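Local coordinates for elongation factor G (Thermus thermophilus, PDB 2DY1), which binds GTP with a magnesium ion and probably acts as a GTPase translation elongation factor in protein synthesis, at residues A97-L102 / R304-R309. Residues are numbered along the deposited sequence; the frame is centred on the assembly and turned at random.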
loop_
_atom_site.group_PDB
_atom_site.type_symbol
_atom_site.label_atom_id
_atom_site.label_comp_id
_atom_site.label_asym_id
_atom_site.label_seq_id
_atom_site.Cartn_x
_atom_site.Cartn_y
_atom_site.Cartn_z
ATOM N N ALA A 97 5.561 -7.620 -10.480
ATOM C CA ALA A 97 6.361 -7.568 -11.682
ATOM C C ALA A 97 7.509 -8.541 -11.777
ATOM O O ALA A 97 8.037 -8.741 -12.851
ATOM C CB ALA A 97 6.922 -6.143 -11.853
ATOM N N ALA A 98 7.902 -9.140 -10.657
ATOM C CA ALA A 98 9.074 -10.019 -10.653
ATOM C C ALA A 98 8.721 -11.487 -10.546
ATOM O O ALA A 98 7.593 -11.814 -10.219
ATOM C CB ALA A 98 9.981 -9.635 -9.485
ATOM N N ASP A 99 9.712 -12.340 -10.799
ATOM C CA ASP A 99 9.510 -13.776 -10.694
ATOM C C ASP A 99 10.146 -14.338 -9.418
ATOM O O ASP A 99 10.053 -15.548 -9.152
ATOM C CB ASP A 99 10.085 -14.499 -11.924
ATOM C CG ASP A 99 9.423 -14.062 -13.219
ATOM O OD1 ASP A 99 8.253 -13.634 -13.176
ATOM O OD2 ASP A 99 10.084 -14.159 -14.284
ATOM N N ALA A 100 10.782 -13.473 -8.625
ATOM C CA ALA A 100 11.412 -13.896 -7.365
ATOM C C ALA A 100 11.669 -12.651 -6.538
ATOM O O ALA A 100 11.748 -11.545 -7.086
ATOM C CB ALA A 100 12.730 -14.612 -7.627
ATOM N N ALA A 101 11.792 -12.841 -5.224
ATOM C CA ALA A 101 12.065 -11.728 -4.326
ATOM C C ALA A 101 13.432 -11.908 -3.670
ATOM O O ALA A 101 13.751 -12.990 -3.193
ATOM C CB ALA A 101 11.001 -11.667 -3.251
ATOM N N LEU A 102 14.245 -10.856 -3.691
ATOM C CA LEU A 102 15.547 -10.848 -3.017
ATOM C C LEU A 102 15.239 -9.980 -1.805
ATOM O O LEU A 102 14.922 -8.799 -1.949
ATOM C CB LEU A 102 16.617 -10.188 -3.893
ATOM C CG LEU A 102 17.974 -9.920 -3.217
ATOM C CD1 LEU A 102 18.590 -11.253 -2.683
ATOM C CD2 LEU A 102 18.946 -9.278 -4.235
ATOM N N ARG A 304 6.202 -5.039 -17.440
ATOM C CA ARG A 304 6.948 -6.282 -17.266
ATOM C C ARG A 304 6.463 -7.201 -18.386
ATOM O O ARG A 304 5.253 -7.383 -18.555
ATOM C CB ARG A 304 6.634 -6.945 -15.930
ATOM C CG ARG A 304 7.017 -8.455 -15.903
ATOM C CD ARG A 304 8.525 -8.685 -16.021
ATOM N NE ARG A 304 8.795 -10.063 -16.447
ATOM C CZ ARG A 304 8.809 -11.132 -15.658
ATOM N NH1 ARG A 304 8.589 -11.030 -14.348
ATOM N NH2 ARG A 304 8.992 -12.334 -16.212
ATOM N N LEU A 305 7.401 -7.755 -19.146
ATOM C CA LEU A 305 7.060 -8.709 -20.207
ATOM C C LEU A 305 7.255 -10.075 -19.553
ATOM O O LEU A 305 8.382 -10.496 -19.285
ATOM C CB LEU A 305 8.003 -8.533 -21.404
ATOM C CG LEU A 305 7.754 -9.441 -22.624
ATOM C CD1 LEU A 305 6.341 -9.223 -23.156
ATOM C CD2 LEU A 305 8.781 -9.122 -23.699
ATOM N N TYR A 306 6.149 -10.753 -19.289
ATOM C CA TYR A 306 6.197 -12.050 -18.622
ATOM C C TYR A 306 6.515 -13.186 -19.543
ATOM O O TYR A 306 7.147 -14.165 -19.145
ATOM C CB TYR A 306 4.849 -12.361 -17.954
ATOM C CG TYR A 306 4.464 -11.462 -16.785
ATOM C CD1 TYR A 306 5.158 -11.523 -15.579
ATOM C CD2 TYR A 306 3.375 -10.591 -16.879
ATOM C CE1 TYR A 306 4.774 -10.751 -14.476
ATOM C CE2 TYR A 306 2.981 -9.797 -15.773
ATOM C CZ TYR A 306 3.688 -9.894 -14.581
ATOM O OH TYR A 306 3.276 -9.139 -13.496
ATOM N N ARG A 307 6.070 -13.053 -20.783
ATOM C CA ARG A 307 6.240 -14.136 -21.741
ATOM C C ARG A 307 6.276 -13.526 -23.100
ATOM O O ARG A 307 5.692 -12.475 -23.308
ATOM C CB ARG A 307 5.026 -15.073 -21.655
ATOM C CG ARG A 307 5.152 -16.408 -22.412
ATOM C CD ARG A 307 3.913 -17.264 -22.147
ATOM N NE ARG A 307 2.693 -16.631 -22.649
ATOM C CZ ARG A 307 1.475 -16.893 -22.196
ATOM N NH1 ARG A 307 1.302 -17.779 -21.223
ATOM N NH2 ARG A 307 0.433 -16.265 -22.719
ATOM N N GLY A 308 6.974 -14.191 -24.011
ATOM C CA GLY A 308 7.037 -13.714 -25.377
ATOM C C GLY A 308 8.224 -12.845 -25.690
ATOM O O GLY A 308 9.068 -12.576 -24.843
ATOM N N ARG A 309 8.291 -12.402 -26.935
ATOM C CA ARG A 309 9.381 -11.579 -27.377
ATOM C C ARG A 309 8.803 -10.409 -28.161
ATOM O O ARG A 309 7.735 -10.517 -28.770
ATOM C CB ARG A 309 10.331 -12.430 -28.238
ATOM C CG ARG A 309 11.515 -11.701 -28.834
ATOM C CD ARG A 309 12.566 -12.689 -29.339
ATOM N NE ARG A 309 13.606 -12.007 -30.102
ATOM C CZ ARG A 309 13.455 -11.595 -31.357
ATOM N NH1 ARG A 309 12.309 -11.808 -31.992
ATOM N NH2 ARG A 309 14.437 -10.950 -31.970
#
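The guanidinium of Arg304 lies edge-on against residues Ala97-Asp99 and closes an end-on, two-nitrogen salt bridge on the carboxylate of Asp99. The connection between helix 88-97 and strand 100-106 of the P-loop GTPase fold here meets strand 298-307 of the antiparallel sheet in domain 2, so the contact ties the two domains together. Arg304 NH2 reaches Asp99 OD2 at 2.9 Å from the syn side, somewhat out of the carboxylate plane, and Arg304 NH1 meets Asp99 OD1, also at 2.9 Å, from above that plane, the two flat groups being turned 63° apart. OD1 has a second cationic partner in Arg278, so one acid serves two arginines. Arg304 NH1 also donates to Ala97 O at 2.8 Å, nearly straight at 167° but from above the carbonyl plane. Arginine suits this place because its several N-H groups answer a carboxylate and a carbonyl at once, while Arg304 NE donates a hydrogen bond to Leu305 O. With CG anti to the backbone N, the chain bends at chi2 (65°), bringing the guanidinium beside Ala97 O. Ala97 CB lies 4.2 Å from Arg304 CB, and so small a side chain lets the two segments come near, with Ala97 CA 5.8 Å from Arg304 CA. A leucine in place of Arg304 would probably leave Ala97 O without this donor and Asp99 OD2 without its cationic mate, with Arg278 remaining at OD1. Tyrosine suits position 306 because its hydroxyl bonds to Glu96 O while Tyr306 CD1 sits 3.6 Å above the centre of the Arg304 guanidinium plane.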